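Local structure of enoyl-CoA hydratase (Mycobacterium avium, 3OC7) at residues L109-A114 with A129-V134; P20-T25 with P54-V59; N33-A38 with T67-A72. The protein probably catalyses the reversible addition of water to the double bond of enoyl-CoA thioesters in fatty acid metabolism, as a member of the crotonase family. All coordinates share one frame; numbering follows the deposited sequence. Where two conformers were deposited one is given.

Contact 1. Residues L109-A114 with A129-V134; sequences LPVIAA and ACDIAV
Val111 meets Asp131 and Ile132 through both its peptide nitrogen and its carbonyl oxygen, showing how a side chain can stand in for a backbone acceptor where a ladder begins. Val111 N gives a bond of 2.9 Å to Asp131 OD2, close to straight at 164° and received on the anti lone pair, the one away from OD1. The same OD2 forms a salt bridge with Lys219, whose NZ also binds Leu109 O; this positive charge would be expected to favour the ionised carboxylate. Val111 O takes two weak bonds, a bent one from Asp131 N (2.9 Å, 127°) and a long one from Ile132 N (3.4 Å). Beyond them the pairing is regular parallel strand: Ala113 N to Ile132 O and Val134 N to Ala113 O, each 3.0 Å. In the crotonase fold this is a step between neighbouring strands of the mixed main sheet, with strand 58-63 satisfying Ile112 on the other side. Ala133 N turns to Thr190 OG1, while Cys130 O accepts Arg166 NH1 of a second subunit, so the turn after helix 123-129 is tied into the assembly. Ile112 and Ile132 run next to each other off the same face of the sheet, with CG2 to CG2 at 4.1 Å, and Ile200 of helix 196-208 packs on Ile112. Cys130 directs SG anti to its carbonyl carbon (chi1 -68°), which brings the sulfur 3.9 Å from both Val111 CG1 and Ala113 CB; Ala113 CB also touches Ala133 CB, on the face away from the isoleucines.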
loop_
_atom_site.group_PDB
_atom_site.type_symbol
_atom_site.label_atom_id
_atom_site.label_comp_id
_atom_site.label_asym_id
_atom_site.label_seq_id
_atom_site.Cartn_x
_atom_site.Cartn_y
_atom_site.Cartn_z
ATOM N N LEU A 109 -12.168 -13.615 16.768
ATOM C CA LEU A 109 -12.993 -12.395 16.922
ATOM C C LEU A 109 -12.359 -11.156 16.272
ATOM O O LEU A 109 -11.167 -10.874 16.512
ATOM C CB LEU A 109 -13.209 -12.093 18.419
ATOM C CG LEU A 109 -13.918 -13.128 19.293
ATOM C CD1 LEU A 109 -13.769 -12.794 20.778
ATOM C CD2 LEU A 109 -15.386 -13.225 18.903
ATOM N N PRO A 110 -13.142 -10.395 15.468
ATOM C CA PRO A 110 -12.719 -9.021 15.134
ATOM C C PRO A 110 -12.497 -8.163 16.411
ATOM O O PRO A 110 -13.326 -8.223 17.358
ATOM C CB PRO A 110 -13.904 -8.481 14.301
ATOM C CG PRO A 110 -14.576 -9.731 13.714
ATOM C CD PRO A 110 -14.455 -10.733 14.862
ATOM N N VAL A 111 -11.389 -7.405 16.450
ATOM C CA VAL A 111 -11.037 -6.512 17.588
ATOM C C VAL A 111 -10.959 -5.039 17.114
ATOM O O VAL A 111 -10.206 -4.711 16.162
ATOM C CB VAL A 111 -9.701 -6.946 18.280
ATOM C CG1 VAL A 111 -9.460 -6.089 19.535
ATOM C CG2 VAL A 111 -9.696 -8.431 18.641
ATOM N N ILE A 112 -11.749 -4.176 17.773
ATOM C CA ILE A 112 -11.886 -2.749 17.424
ATOM C C ILE A 112 -11.324 -1.827 18.529
ATOM O O ILE A 112 -11.831 -1.831 19.662
ATOM C CB ILE A 112 -13.384 -2.357 17.150
ATOM C CG1 ILE A 112 -14.027 -3.323 16.147
ATOM C CG2 ILE A 112 -13.489 -0.876 16.697
ATOM C CD1 ILE A 112 -15.524 -3.062 15.946
ATOM N N ALA A 113 -10.308 -1.009 18.212
ATOM C CA ALA A 113 -9.788 -0.034 19.206
ATOM C C ALA A 113 -10.642 1.244 19.261
ATOM O O ALA A 113 -11.027 1.813 18.213
ATOM C CB ALA A 113 -8.313 0.319 18.906
ATOM N N ALA A 114 -10.913 1.696 20.487
ATOM C CA ALA A 114 -11.642 2.955 20.747
ATOM C C ALA A 114 -10.713 3.941 21.490
ATOM O O ALA A 114 -10.531 3.829 22.714
ATOM C CB ALA A 114 -12.957 2.683 21.543
ATOM N N ALA A 129 -2.178 -3.788 15.806
ATOM C CA ALA A 129 -2.675 -5.190 15.870
ATOM C C ALA A 129 -4.196 -5.316 15.699
ATOM O O ALA A 129 -4.680 -6.342 15.193
ATOM C CB ALA A 129 -2.219 -5.880 17.186
ATOM N N CYS A 130 -4.955 -4.305 16.148
ATOM C CA CYS A 130 -6.437 -4.337 16.013
ATOM C C CYS A 130 -6.876 -4.389 14.521
ATOM O O CYS A 130 -6.223 -3.804 13.644
ATOM C CB CYS A 130 -7.081 -3.164 16.775
ATOM S SG CYS A 130 -6.936 -3.267 18.610
ATOM N N ASP A 131 -8.002 -5.060 14.239
ATOM C CA ASP A 131 -8.524 -5.132 12.860
ATOM C C ASP A 131 -9.093 -3.782 12.351
ATOM O O ASP A 131 -8.916 -3.426 11.165
ATOM C CB ASP A 131 -9.578 -6.252 12.766
ATOM C CG ASP A 131 -9.041 -7.570 13.254
ATOM O OD1 ASP A 131 -8.245 -8.184 12.512
ATOM O OD2 ASP A 131 -9.388 -7.974 14.390
ATOM N N ILE A 132 -9.758 -3.053 13.251
ATOM C CA ILE A 132 -10.381 -1.728 12.994
ATOM C C ILE A 132 -9.975 -0.798 14.152
ATOM O O ILE A 132 -9.842 -1.273 15.289
ATOM C CB ILE A 132 -11.945 -1.845 12.890
ATOM C CG1 ILE A 132 -12.351 -2.814 11.758
ATOM C CG2 ILE A 132 -12.603 -0.457 12.700
ATOM C CD1 ILE A 132 -13.867 -3.206 11.714
ATOM N N ALA A 133 -9.714 0.490 13.864
ATOM C CA ALA A 133 -9.375 1.476 14.916
ATOM C C ALA A 133 -10.042 2.840 14.638
ATOM O O ALA A 133 -9.976 3.362 13.503
ATOM C CB ALA A 133 -7.856 1.638 15.057
ATOM N N VAL A 134 -10.680 3.399 15.672
ATOM C CA VAL A 134 -11.355 4.722 15.613
ATOM C C VAL A 134 -10.756 5.678 16.662
ATOM O O VAL A 134 -10.549 5.266 17.811
ATOM C CB VAL A 134 -12.917 4.580 15.832
ATOM C CG1 VAL A 134 -13.688 5.895 15.547
ATOM C CG2 VAL A 134 -13.476 3.423 14.994
#

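Contact 2. Residues P20-T25 with P54-V59; sequences PVARLT and PAVRVV
The guanidinium of Arg57 carries Pro20 on one face: Pro20 CB stands 3.6 Å above its plane, displaced from the centre of the group, and Pro20 CG comes within 3.6 Å of Arg57 NH2. A bend in the arginine chain at chi3 (-59°) helps lay the flat group under the pyrrolidine, which crosses it at a slant. NH2 donates to Gly208 O, and Trp265 of a second subunit packs on the same side chain. Strands 21-26 and 58-63 are the two parallel strands of a beta-alpha-beta unit whose connecting helix is 37-52, and this contact illustrates how such a pair closes at its start. Pro20 O is taken by Arg57 N at 2.9 Å, an almost straight bond (167°); a weaker, bent bond from Val58 N reaches the same oxygen. Further on, Ala22 N binds Val58 O at 3.2 Å. The side chains of Val21 and Val58 lie next to each other, Val21 CB 3.9 Å from Val58 CG1. Val56 CG1, anti to its own nitrogen (chi1 178°), reaches Ala22 CB at 4.1 Å; Ala22 in turn packs on Ala50 of helix 37-52, and Leu24 on Leu47. Leu24 meets the second strand through CD1, which touches Val59 CG1 at 4.1 Å.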
loop_
_atom_site.group_PDB
_atom_site.type_symbol
_atom_site.label_atom_id
_atom_site.label_comp_id
_atom_site.label_asym_id
_atom_site.label_seq_id
_atom_site.Cartn_x
_atom_site.Cartn_y
_atom_site.Cartn_z
ATOM N N PRO A 20 -23.991 -8.562 21.200
ATOM C CA PRO A 20 -23.042 -9.673 20.978
ATOM C C PRO A 20 -21.571 -9.214 21.017
ATOM O O PRO A 20 -20.771 -9.545 20.120
ATOM C CB PRO A 20 -23.422 -10.188 19.583
ATOM C CG PRO A 20 -23.972 -8.994 18.890
ATOM C CD PRO A 20 -24.621 -8.118 19.939
ATOM N N VAL A 21 -21.233 -8.507 22.095
ATOM C CA VAL A 21 -19.971 -7.779 22.251
ATOM C C VAL A 21 -19.391 -7.852 23.684
ATOM O O VAL A 21 -20.130 -7.772 24.692
ATOM C CB VAL A 21 -20.103 -6.286 21.753
ATOM C CG1 VAL A 21 -21.205 -5.523 22.510
ATOM C CG2 VAL A 21 -18.768 -5.537 21.811
ATOM N N ALA A 22 -18.072 -8.026 23.768
ATOM C CA ALA A 22 -17.317 -7.873 25.021
ATOM C C ALA A 22 -16.425 -6.623 24.980
ATOM O O ALA A 22 -15.755 -6.387 23.971
ATOM C CB ALA A 22 -16.479 -9.137 25.320
ATOM N N ARG A 23 -16.424 -5.823 26.052
ATOM C CA ARG A 23 -15.575 -4.618 26.178
ATOM C C ARG A 23 -14.436 -4.864 27.173
ATOM O O ARG A 23 -14.703 -5.216 28.338
ATOM C CB ARG A 23 -16.419 -3.404 26.599
ATOM C CG ARG A 23 -15.687 -2.052 26.669
ATOM C CD ARG A 23 -16.651 -0.903 26.994
ATOM N NE ARG A 23 -17.351 -0.437 25.796
ATOM C CZ ARG A 23 -17.137 0.735 25.195
ATOM N NH1 ARG A 23 -16.257 1.597 25.690
ATOM N NH2 ARG A 23 -17.812 1.050 24.097
ATOM N N LEU A 24 -13.187 -4.714 26.711
ATOM C CA LEU A 24 -11.983 -4.784 27.555
ATOM C C LEU A 24 -11.426 -3.375 27.752
ATOM O O LEU A 24 -10.978 -2.744 26.773
ATOM C CB LEU A 24 -10.906 -5.693 26.913
ATOM C CG LEU A 24 -11.272 -7.138 26.540
ATOM C CD1 LEU A 24 -10.131 -7.882 25.860
ATOM C CD2 LEU A 24 -11.774 -7.954 27.746
ATOM N N THR A 25 -11.460 -2.859 28.985
ATOM C CA THR A 25 -11.034 -1.470 29.247
ATOM C C THR A 25 -9.705 -1.404 30.005
ATOM O O THR A 25 -9.603 -1.886 31.148
ATOM C CB THR A 25 -12.115 -0.653 30.061
ATOM O OG1 THR A 25 -13.402 -0.783 29.430
ATOM C CG2 THR A 25 -11.738 0.857 30.221
ATOM N N PRO A 54 -19.892 -18.250 23.455
ATOM C CA PRO A 54 -20.506 -18.340 22.113
ATOM C C PRO A 54 -21.403 -17.150 21.723
ATOM O O PRO A 54 -21.664 -16.954 20.534
ATOM C CB PRO A 54 -21.353 -19.626 22.188
ATOM C CG PRO A 54 -20.869 -20.359 23.380
ATOM C CD PRO A 54 -20.343 -19.340 24.342
ATOM N N ALA A 55 -21.873 -16.383 22.706
ATOM C CA ALA A 55 -22.685 -15.178 22.457
ATOM C C ALA A 55 -21.894 -13.927 21.983
ATOM O O ALA A 55 -22.494 -12.941 21.544
ATOM C CB ALA A 55 -23.529 -14.840 23.696
ATOM N N VAL A 56 -20.565 -13.967 22.112
ATOM C CA VAL A 56 -19.698 -12.860 21.676
ATOM C C VAL A 56 -19.258 -13.037 20.213
ATOM O O VAL A 56 -18.715 -14.102 19.844
ATOM C CB VAL A 56 -18.460 -12.714 22.624
ATOM C CG1 VAL A 56 -17.516 -11.583 22.143
ATOM C CG2 VAL A 56 -18.896 -12.449 24.068
ATOM N N ARG A 57 -19.502 -12.003 19.391
ATOM C CA ARG A 57 -19.043 -11.971 17.979
ATOM C C ARG A 57 -18.004 -10.862 17.633
ATOM O O ARG A 57 -17.416 -10.873 16.539
ATOM C CB ARG A 57 -20.238 -11.996 16.993
ATOM C CG ARG A 57 -21.011 -13.345 17.012
ATOM C CD ARG A 57 -22.029 -13.530 15.871
ATOM N NE ARG A 57 -23.080 -12.511 15.813
ATOM C CZ ARG A 57 -24.150 -12.461 16.611
ATOM N NH1 ARG A 57 -24.327 -13.368 17.567
ATOM N NH2 ARG A 57 -25.040 -11.489 16.461
ATOM N N VAL A 58 -17.738 -9.955 18.583
ATOM C CA VAL A 58 -16.795 -8.847 18.398
ATOM C C VAL A 58 -16.290 -8.340 19.765
ATOM O O VAL A 58 -17.042 -8.425 20.767
ATOM C CB VAL A 58 -17.441 -7.699 17.541
ATOM C CG1 VAL A 58 -18.675 -7.109 18.228
ATOM C CG2 VAL A 58 -16.434 -6.586 17.193
ATOM N N VAL A 59 -15.041 -7.846 19.809
ATOM C CA VAL A 59 -14.437 -7.189 20.997
ATOM C C VAL A 59 -14.120 -5.706 20.775
ATOM O O VAL A 59 -13.619 -5.345 19.694
ATOM C CB VAL A 59 -13.080 -7.889 21.352
ATOM C CG1 VAL A 59 -12.304 -7.147 22.473
ATOM C CG2 VAL A 59 -13.302 -9.339 21.744
#

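Contact 3. Residues N33-A38 with T67-A72; sequences NALSTA and TFCAGA
The backbones of Ala34-Leu35 and Gly71 are joined by one strong bond, Leu35 N to Gly71 O at 2.9 Å and 169°, given from the centre of an inverse gamma turn. Gly71 itself adopts a backbone conformation in which a beta carbon would collide with the carbonyl oxygen of Ala70. The side chain of Asn33 does the rest of the polar work. Its ND2 reaches Thr67 O at 3.0 Å; the nitrogen lies nearly along the C=O axis, but its N-H is bent away from a straight line to this oxygen, which is tilted 30° from the amide plane. A weaker bond runs from ND2 to Phe68 O at 3.4 Å. Outside the pair, ND2 is also bonded to Thr64 O, while OD1 accepts Ser28 N, so the amide is fixed from both ends and its rotation is set. In crotonases the loop after this strand supplies one backbone N-H of the oxyanion hole for the thioester carbonyl, and 67-72 probably does so here. Cys69 holds SG anti to its nitrogen (chi1 179°), which brings the sulfur to within 3.8 Å of Leu35 CG. It also lies 3.4 Å from Asn33 O, an oxygen buried here without a clear partner. Leu35 CD1 lies over the Gly71 peptide, 3.8 Å from Gly71 O. One residue further, Ser36 takes the N-cap of helix 37-52, its OG accepting Leu39 N.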
loop_
_atom_site.group_PDB
_atom_site.type_symbol
_atom_site.label_atom_id
_atom_site.label_comp_id
_atom_site.label_asym_id
_atom_site.label_seq_id
_atom_site.Cartn_x
_atom_site.Cartn_y
_atom_site.Cartn_z
ATOM N N ASN A 33 -1.710 3.920 31.873
ATOM C CA ASN A 33 -1.994 2.682 31.132
ATOM C C ASN A 33 -0.748 2.026 30.503
ATOM O O ASN A 33 -0.797 1.510 29.369
ATOM C CB ASN A 33 -3.116 2.906 30.091
ATOM C CG ASN A 33 -4.467 3.290 30.727
ATOM O OD1 ASN A 33 -4.785 2.895 31.854
ATOM N ND2 ASN A 33 -5.291 4.029 29.974
ATOM N N ALA A 34 0.362 2.038 31.241
ATOM C CA ALA A 34 1.613 1.416 30.772
ATOM C C ALA A 34 1.531 -0.111 30.710
ATOM O O ALA A 34 0.750 -0.735 31.434
ATOM C CB ALA A 34 2.807 1.858 31.649
ATOM N N LEU A 35 2.365 -0.703 29.849
ATOM C CA LEU A 35 2.382 -2.161 29.625
ATOM C C LEU A 35 3.173 -2.973 30.672
ATOM O O LEU A 35 4.204 -3.576 30.356
ATOM C CB LEU A 35 2.877 -2.469 28.207
ATOM C CG LEU A 35 2.030 -1.923 27.053
ATOM C CD1 LEU A 35 2.906 -1.565 25.852
ATOM C CD2 LEU A 35 0.918 -2.889 26.655
ATOM N N SER A 36 2.679 -2.987 31.909
ATOM C CA SER A 36 3.269 -3.782 32.996
ATOM C C SER A 36 3.005 -5.283 32.807
ATOM O O SER A 36 2.110 -5.659 32.037
ATOM C CB SER A 36 2.705 -3.317 34.347
ATOM O OG SER A 36 1.316 -3.578 34.464
ATOM N N THR A 37 3.748 -6.146 33.518
ATOM C CA THR A 37 3.539 -7.602 33.454
ATOM C C THR A 37 2.099 -7.986 33.794
ATOM O O THR A 37 1.480 -8.817 33.115
ATOM C CB THR A 37 4.504 -8.377 34.415
ATOM O OG1 THR A 37 5.860 -8.143 34.031
ATOM C CG2 THR A 37 4.234 -9.886 34.404
ATOM N N ALA A 38 1.571 -7.376 34.860
ATOM C CA ALA A 38 0.206 -7.640 35.311
ATOM C C ALA A 38 -0.857 -7.205 34.294
ATOM O O ALA A 38 -1.809 -7.952 34.030
ATOM C CB ALA A 38 -0.056 -6.976 36.680
ATOM N N THR A 67 -4.772 9.262 28.418
ATOM C CA THR A 67 -3.768 8.519 27.629
ATOM C C THR A 67 -4.305 7.102 27.324
ATOM O O THR A 67 -4.697 6.349 28.242
ATOM C CB THR A 67 -2.385 8.461 28.381
ATOM O OG1 THR A 67 -1.839 9.777 28.504
ATOM C CG2 THR A 67 -1.350 7.558 27.662
ATOM N N PHE A 68 -4.326 6.732 26.035
ATOM C CA PHE A 68 -4.666 5.346 25.624
ATOM C C PHE A 68 -3.625 4.354 26.162
ATOM O O PHE A 68 -3.985 3.404 26.898
ATOM C CB PHE A 68 -4.831 5.234 24.078
ATOM C CG PHE A 68 -4.993 3.796 23.560
ATOM C CD1 PHE A 68 -3.909 3.129 22.975
ATOM C CD2 PHE A 68 -6.216 3.117 23.657
ATOM C CE1 PHE A 68 -4.025 1.818 22.497
ATOM C CE2 PHE A 68 -6.352 1.787 23.165
ATOM C CZ PHE A 68 -5.234 1.143 22.589
ATOM N N CYS A 69 -2.352 4.596 25.816
ATOM C CA CYS A 69 -1.186 3.796 26.258
ATOM C C CYS A 69 0.118 4.489 25.857
ATOM O O CYS A 69 0.320 4.799 24.689
ATOM C CB CYS A 69 -1.217 2.369 25.662
ATOM S SG CYS A 69 0.201 1.275 26.099
ATOM N N ALA A 70 1.019 4.696 26.824
ATOM C CA ALA A 70 2.267 5.427 26.541
ATOM C C ALA A 70 3.519 4.550 26.465
ATOM O O ALA A 70 4.644 5.072 26.389
ATOM C CB ALA A 70 2.473 6.558 27.529
ATOM N N GLY A 71 3.322 3.235 26.483
ATOM C CA GLY A 71 4.419 2.289 26.249
ATOM C C GLY A 71 4.784 1.439 27.448
ATOM O O GLY A 71 3.936 1.140 28.292
ATOM N N ALA A 72 6.057 1.052 27.519
ATOM C CA ALA A 72 6.546 0.163 28.578
ATOM C C ALA A 72 6.592 0.804 29.966
ATOM O O ALA A 72 6.782 2.015 30.101
ATOM C CB ALA A 72 7.916 -0.401 28.213
#

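In the fold
Contacts 1 and 2 are successive strand pairings of one sheet: Ile112 N meets Val59 O at 2.9 Å, so strands 58-63 and 111-115 tie them together. The centres of contacts 1 and 3 each lie about 10 Å from the chain's centre, that of contact 2 about 18 Å. All touching residues of contact 1 are buried, and most of contact 3; contact 2 has a partly exposed proline and an exposed alanine at its margin. Contact 3 joins a loop to the smaller sheet, across the centre from contact 1, and is linked to contact 2 through helix 37-52. Parallel strand pairing carries the first two, more regular in contact 1, whereas an asparagine amide and one backbone hydrogen bond serve the third.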